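Local coordinates for protein ribulose bisphosphate carboxylase (Hyperthermus butylicus DSM 5456, PDB 6HUN) that probably catalyses the addition of CO2 and water to ribulose 1,5-bisphosphate, giving two molecules of 3-phosphoglycerate in an archaeal AMP degradation pathway, at residues I53-A58 with G97-W102; A300-T303 with G309-M312. All blocks are in the same frame, centred on the assembly; numbering follows the deposited sequence.

In the fold
Both contacts reach the same mixed sheet of the N-terminal domain, but at separate places: their centres lie about 20 Å apart and their nearest atoms about 10 Å. Contact 1, partly buried and about 29 Å from the centre of the chain, packs helix 55-65 against strand 99-105 and is wholly apolar. Contact 2 is buried, about 12 Å from that centre, and lies in the chain that follows barrel strand 291-295, where strand 309-310 adds an edge to the sheet beside strand 132-141. Its chemistry is mixed: a backbone hydrogen bond, a bridging water and a phenylalanine-valine contact, with the second subunit close by.

Contact 1 (I53-A58 with G97-W102); sequences ISIKDA and GSWLVW
One face of the Trp99 indole is covered by the side chain of Ile55, which crosses it at a slant, one branch over each ring. The CG2 methyl of Ile55 sits 3.7 Å from the centroid of the six-membered ring of Trp99 and only 7° off the ring normal, a CH-pi contact. Over the five-membered ring the other branch takes hold, with Ile55 CG1 3.5 Å from Trp99 CG. Phe91 and Asp93 of the adjoining strand 87-93 also touch the Trp99 side chain.

CG1 of Ile55 stands anti to the backbone N (chi1 -179°), and this carries the longer branch over the pyrrole side and onward to the strand. There its terminal CD1 meets the methyl CG2 of Val101 at 3.9 Å, two residues along from Trp99 on the same side of strand 99-105. Val47 and Pro49 of strand 41-49 also pack on Ile55.

The first turn of helix 55-65 is fixed by Ser54 at its N-cap: Asp57 N donates to Ser54 OG at 3.1 Å. Between the two segments Ile55 alone supplies the helix side, while Lys56 adds a cation-pi contact with Phe91 of the sheet. Across the two segments the attraction is dispersive and hydrophobic, with a CH-pi component, so it depends on the close fit of a branched side chain to a flat aromatic face.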
ATOM      1  N   ILE A  53      10.593  19.347 -19.705  1.00 46.14           N
ATOM      2  CA  ILE A  53      11.560  19.038 -18.665  1.00 47.37           C
ATOM      3  C   ILE A  53      12.636  18.137 -19.259  1.00 47.35           C
ATOM      4  O   ILE A  53      12.318  17.092 -19.843  1.00 49.26           O
ATOM      5  CB  ILE A  53      10.862  18.334 -17.479  1.00 44.13           C
ATOM      6  CG1 ILE A  53       9.798  19.233 -16.838  1.00 47.57           C
ATOM      7  CG2 ILE A  53      11.888  17.888 -16.465  1.00 46.09           C
ATOM      8  CD1 ILE A  53      10.356  20.516 -16.235  1.00 52.37           C
ATOM      9  N   SER A  54      13.905  18.503 -19.086  1.00 49.39           N
ATOM     10  CA  SER A  54      14.975  17.620 -19.552  1.00 48.69           C
ATOM     11  C   SER A  54      15.167  16.445 -18.586  1.00 46.98           C
ATOM     12  O   SER A  54      14.780  16.507 -17.413  1.00 44.71           O
ATOM     13  CB  SER A  54      16.288  18.378 -19.701  1.00 52.77           C
ATOM     14  OG  SER A  54      16.930  18.506 -18.439  1.00 51.94           O
ATOM     15  N   ILE A  55      15.753  15.348 -19.097  1.00 47.95           N
ATOM     16  CA  ILE A  55      15.929  14.154 -18.261  1.00 42.83           C
ATOM     17  C   ILE A  55      16.862  14.453 -17.103  1.00 44.75           C
ATOM     18  O   ILE A  55      16.665  13.976 -15.969  1.00 46.62           O
ATOM     19  CB  ILE A  55      16.416  12.939 -19.086  1.00 41.33           C
ATOM     20  CG1 ILE A  55      16.559  11.711 -18.196  1.00 39.35           C
ATOM     21  CG2 ILE A  55      17.789  13.185 -19.735  1.00 44.89           C
ATOM     22  CD1 ILE A  55      15.230  11.371 -17.404  1.00 35.91           C
ATOM     23  N   LYS A  56      17.881  15.269 -17.350  1.00 45.10           N
ATOM     24  CA  LYS A  56      18.783  15.619 -16.270  1.00 46.48           C
ATOM     25  C   LYS A  56      18.059  16.402 -15.195  1.00 45.74           C
ATOM     26  O   LYS A  56      18.307  16.189 -14.004  1.00 45.41           O
ATOM     27  CB  LYS A  56      19.956  16.410 -16.823  1.00 50.64           C
ATOM     28  CG  LYS A  56      20.915  15.506 -17.497  1.00 54.57           C
ATOM     29  CD  LYS A  56      22.260  16.149 -17.394  1.00 60.29           C
ATOM     30  CE  LYS A  56      23.308  15.108 -17.353  1.00 65.98           C
ATOM     31  NZ  LYS A  56      23.043  14.047 -18.373  1.00 69.78           N
ATOM     32  N   ASP A  57      17.181  17.327 -15.602  1.00 45.74           N
ATOM     33  CA  ASP A  57      16.361  18.070 -14.648  1.00 45.02           C
ATOM     34  C   ASP A  57      15.448  17.122 -13.858  1.00 43.63           C
ATOM     35  O   ASP A  57      15.385  17.183 -12.621  1.00 43.22           O
ATOM     36  CB  ASP A  57      15.539  19.111 -15.395  1.00 48.35           C
ATOM     37  CG  ASP A  57      14.845  20.104 -14.471  1.00 60.59           C
ATOM     38  OD1 ASP A  57      14.853  19.895 -13.241  1.00 63.30           O
ATOM     39  OD2 ASP A  57      14.293  21.116 -14.983  1.00 67.12           O
ATOM     40  N   ALA A  58      14.709  16.256 -14.566  1.00 43.78           N
ATOM     41  CA  ALA A  58      13.827  15.312 -13.877  1.00 39.86           C
ATOM     42  C   ALA A  58      14.624  14.461 -12.906  1.00 37.87           C
ATOM     43  O   ALA A  58      14.210  14.260 -11.766  1.00 35.21           O
ATOM     44  CB  ALA A  58      13.102  14.433 -14.892  1.00 36.67           C
ATOM     45  N   GLY A  97      10.973   8.094 -25.284  1.00 41.75           N
ATOM     46  CA  GLY A  97      10.540   9.152 -24.400  1.00 43.56           C
ATOM     47  C   GLY A  97      10.873   8.929 -22.936  1.00 44.12           C
ATOM     48  O   GLY A  97      10.704   9.863 -22.119  1.00 37.21           O
ATOM     49  N   SER A  98      11.328   7.728 -22.571  1.00 35.50           N
ATOM     50  CA  SER A  98      11.692   7.420 -21.200  1.00 36.39           C
ATOM     51  C   SER A  98      13.155   6.997 -21.146  1.00 42.93           C
ATOM     52  O   SER A  98      13.760   6.600 -22.158  1.00 41.44           O
ATOM     53  CB  SER A  98      10.757   6.333 -20.621  1.00 38.12           C
ATOM     54  OG  SER A  98      11.024   5.086 -21.229  1.00 35.48           O
ATOM     55  N   TRP A  99      13.735   7.158 -19.966  1.00 33.04           N
ATOM     56  CA  TRP A  99      15.128   6.870 -19.695  1.00 34.20           C
ATOM     57  C   TRP A  99      15.221   5.960 -18.479  1.00 36.88           C
ATOM     58  O   TRP A  99      14.397   6.042 -17.555  1.00 30.28           O
ATOM     59  CB  TRP A  99      15.883   8.150 -19.407  1.00 36.14           C
ATOM     60  CG  TRP A  99      15.901   9.153 -20.542  1.00 45.13           C
ATOM     61  CD1 TRP A  99      14.839   9.773 -21.155  1.00 48.54           C
ATOM     62  CD2 TRP A  99      17.064   9.628 -21.183  1.00 52.02           C
ATOM     63  NE1 TRP A  99      15.289  10.607 -22.134  1.00 55.05           N
ATOM     64  CE2 TRP A  99      16.655  10.542 -22.175  1.00 52.55           C
ATOM     65  CE3 TRP A  99      18.417   9.395 -20.993  1.00 49.97           C
ATOM     66  CZ2 TRP A  99      17.546  11.213 -22.961  1.00 57.98           C
ATOM     67  CZ3 TRP A  99      19.306  10.039 -21.789  1.00 54.42           C
ATOM     68  CH2 TRP A  99      18.876  10.942 -22.768  1.00 61.45           C
ATOM     69  N   LEU A 100      16.238   5.115 -18.450  1.00 34.82           N
ATOM     70  CA  LEU A 100      16.643   4.531 -17.186  1.00 36.47           C
ATOM     71  C   LEU A 100      17.589   5.511 -16.514  1.00 34.20           C
ATOM     72  O   LEU A 100      18.532   6.032 -17.141  1.00 40.26           O
ATOM     73  CB  LEU A 100      17.301   3.155 -17.356  1.00 34.22           C
ATOM     74  CG  LEU A 100      16.347   2.074 -17.899  1.00 31.11           C
ATOM     75  CD1 LEU A 100      17.111   0.713 -18.129  1.00 33.00           C
ATOM     76  CD2 LEU A 100      15.206   1.783 -16.935  1.00 30.87           C
ATOM     77  N   VAL A 101      17.363   5.738 -15.228  1.00 32.88           N
ATOM     78  CA  VAL A 101      18.207   6.586 -14.417  1.00 34.45           C
ATOM     79  C   VAL A 101      18.649   5.793 -13.205  1.00 33.85           C
ATOM     80  O   VAL A 101      17.815   5.295 -12.444  1.00 31.40           O
ATOM     81  CB  VAL A 101      17.500   7.884 -13.972  1.00 33.82           C
ATOM     82  CG1 VAL A 101      18.464   8.723 -13.116  1.00 40.88           C
ATOM     83  CG2 VAL A 101      17.019   8.675 -15.170  1.00 37.67           C
ATOM     84  N   TRP A 102      19.951   5.734 -12.973  1.00 36.35           N
ATOM     85  CA  TRP A 102      20.467   5.147 -11.751  1.00 36.23           C
ATOM     86  C   TRP A 102      20.758   6.250 -10.759  1.00 37.99           C
ATOM     87  O   TRP A 102      21.471   7.219 -11.073  1.00 39.74           O
ATOM     88  CB  TRP A 102      21.757   4.340 -11.989  1.00 38.60           C
ATOM     89  CG  TRP A 102      21.573   3.081 -12.783  1.00 40.14           C
ATOM     90  CD1 TRP A 102      21.661   1.798 -12.316  1.00 39.51           C
ATOM     91  CD2 TRP A 102      21.302   2.973 -14.189  1.00 38.01           C
ATOM     92  NE1 TRP A 102      21.455   0.918 -13.330  1.00 43.05           N
ATOM     93  CE2 TRP A 102      21.233   1.607 -14.493  1.00 43.33           C
ATOM     94  CE3 TRP A 102      21.112   3.897 -15.217  1.00 38.96           C
ATOM     95  CZ2 TRP A 102      20.972   1.141 -15.786  1.00 41.72           C
ATOM     96  CZ3 TRP A 102      20.859   3.447 -16.480  1.00 39.12           C
ATOM     97  CH2 TRP A 102      20.797   2.079 -16.764  1.00 38.34           C
TER

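Contact 2 (A300-T303 with G309-M312)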
ATOM      1  N   ALA A 300      -1.516  -5.146  -8.450  1.00 14.49           N
ATOM      2  CA  ALA A 300      -1.665  -4.811  -9.856  1.00 16.58           C
ATOM      3  C   ALA A 300      -2.233  -3.405 -10.078  1.00 18.29           C
ATOM      4  O   ALA A 300      -2.306  -2.947 -11.238  1.00 17.16           O
ATOM      5  CB  ALA A 300      -2.564  -5.814 -10.611  1.00 17.49           C
ATOM      6  N   ALA A 301      -2.586  -2.701  -8.985  1.00 14.98           N
ATOM      7  CA  ALA A 301      -2.923  -1.287  -9.134  1.00 15.49           C
ATOM      8  C   ALA A 301      -1.704  -0.468  -9.516  1.00 15.57           C
ATOM      9  O   ALA A 301      -1.834   0.651 -10.037  1.00 16.25           O
ATOM     10  CB  ALA A 301      -3.501  -0.748  -7.789  1.00 18.02           C
ATOM     11  N   PHE A 302      -0.517  -0.979  -9.191  1.00 15.56           N
ATOM     12  CA  PHE A 302       0.663  -0.203  -9.516  1.00 15.62           C
ATOM     13  C   PHE A 302       1.806  -0.986 -10.158  1.00 17.56           C
ATOM     14  O   PHE A 302       2.816  -0.369 -10.471  1.00 16.67           O
ATOM     15  CB  PHE A 302       1.193   0.507  -8.241  1.00 15.32           C
ATOM     16  CG  PHE A 302       1.553  -0.416  -7.094  1.00 16.17           C
ATOM     17  CD1 PHE A 302       2.871  -0.999  -7.005  1.00 12.78           C
ATOM     18  CD2 PHE A 302       0.628  -0.719  -6.121  1.00 14.25           C
ATOM     19  CE1 PHE A 302       3.218  -1.860  -5.868  1.00 15.05           C
ATOM     20  CE2 PHE A 302       0.943  -1.579  -5.029  1.00 14.97           C
ATOM     21  CZ  PHE A 302       2.217  -2.144  -4.892  1.00 15.71           C
ATOM     22  N   THR A 303       1.694  -2.327 -10.342  1.00 14.62           N
ATOM     23  CA  THR A 303       2.799  -3.051 -10.996  1.00 15.52           C
ATOM     24  C   THR A 303       2.515  -3.363 -12.473  1.00 17.83           C
ATOM     25  O   THR A 303       3.403  -3.888 -13.183  1.00 17.89           O
ATOM     26  CB  THR A 303       3.054  -4.402 -10.287  1.00 17.36           C
ATOM     27  OG1 THR A 303       1.891  -5.215 -10.525  1.00 16.75           O
ATOM     28  CG2 THR A 303       3.418  -4.276  -8.797  1.00 17.60           C
ATOM     29  N   GLY A 309       5.005   3.267 -11.683  1.00 17.18           N
ATOM     30  CA  GLY A 309       4.572   2.379 -10.599  1.00 15.86           C
ATOM     31  C   GLY A 309       5.811   1.686 -10.049  1.00 16.02           C
ATOM     32  O   GLY A 309       6.883   2.296  -9.991  1.00 17.43           O
ATOM     33  N   VAL A 310       5.655   0.444  -9.636  1.00 15.11           N
ATOM     34  CA  VAL A 310       6.757  -0.348  -9.039  1.00 16.04           C
ATOM     35  C   VAL A 310       6.765  -1.696  -9.761  1.00 19.56           C
ATOM     36  O   VAL A 310       5.703  -2.291  -9.957  1.00 17.23           O
ATOM     37  CB  VAL A 310       6.533  -0.604  -7.544  1.00 16.52           C
ATOM     38  CG1 VAL A 310       7.821  -1.328  -6.956  1.00 14.82           C
ATOM     39  CG2 VAL A 310       6.276   0.762  -6.767  1.00 17.02           C
ATOM     40  N   SER A 311       7.938  -2.202 -10.139  1.00 16.40           N
ATOM     41  CA  SER A 311       7.940  -3.516 -10.773  1.00 16.74           C
ATOM     42  C   SER A 311       7.579  -4.583  -9.755  1.00 16.22           C
ATOM     43  O   SER A 311       7.850  -4.466  -8.545  1.00 17.31           O
ATOM     44  CB  SER A 311       9.340  -3.833 -11.368  1.00 22.59           C
ATOM     45  OG  SER A 311      10.216  -3.953 -10.250  1.00 22.24           O
ATOM     46  N   MET A 312       6.910  -5.647 -10.233  1.00 17.30           N
ATOM     47  CA  MET A 312       6.609  -6.739  -9.319  1.00 16.51           C
ATOM     48  C   MET A 312       7.917  -7.365  -8.827  1.00 19.10           C
ATOM     49  O   MET A 312       7.975  -7.904  -7.718  1.00 19.24           O
ATOM     50  CB  MET A 312       5.752  -7.814 -10.043  1.00 21.72           C
ATOM     51  CG  MET A 312       5.470  -9.067  -9.114  1.00 22.60           C
ATOM     52  SD  MET A 312       4.337  -8.573  -7.732  1.00 23.62           S
ATOM     53  CE  MET A 312       5.054  -9.583  -6.405  1.00 24.02           C
TER
HETATM   54  O   HOH W   1       5.666  -5.633 -12.894  1.00 24.63           O
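Thr303, Phe302 and Val310 carry this contact, which closes the short loop between the weakly bonded helical turn of 300-303 and strand 309-310. The carbonyl of Phe302 accepts a hydrogen bond from Val310 N at 3.1 Å, the donor tilted 34° from the carbonyl plane. Gly309 CA approaches the same Phe302 O at 3.3 Å in a CA-H...O contact; a beta carbon on Gly309 would collide with that oxygen. Gly309 and Ser311 bond through their backbones to Leu135 and Val137 of strand 132-141, so this barrel-domain loop borders the N-terminal sheet.

Beside this backbone link the Phe302 ring and Val310 extend alongside one another, and Val310 CB comes in against the ring edge, close to the ring plane, 3.7 Å from Phe302 CD1. Phe298 of the second subunit packs edge-to-face on the Phe302 ring and also touches Val310. An alanine in place of Phe302 is likely to open a gap beside Val310 and to deprive Phe298 of the second subunit of an aromatic partner.

Thr303 turns its methyl to the strand: CG2 lies anti to the carbonyl carbon, 3.2 Å from Val310 O, while OG1 is hydrogen-bonded to His299 ND1. A water accepts from Met312 N (2.9 Å) and donates to Thr303 O (2.9 Å), tying the start of helix 312-322 to Thr303. Met312 in turn packs on Arg296, a probable substrate-binding residue. One direct backbone hydrogen bond and one water bridge therefore tie the two segments together, while their apolar side chains join the packing at the dimer interface.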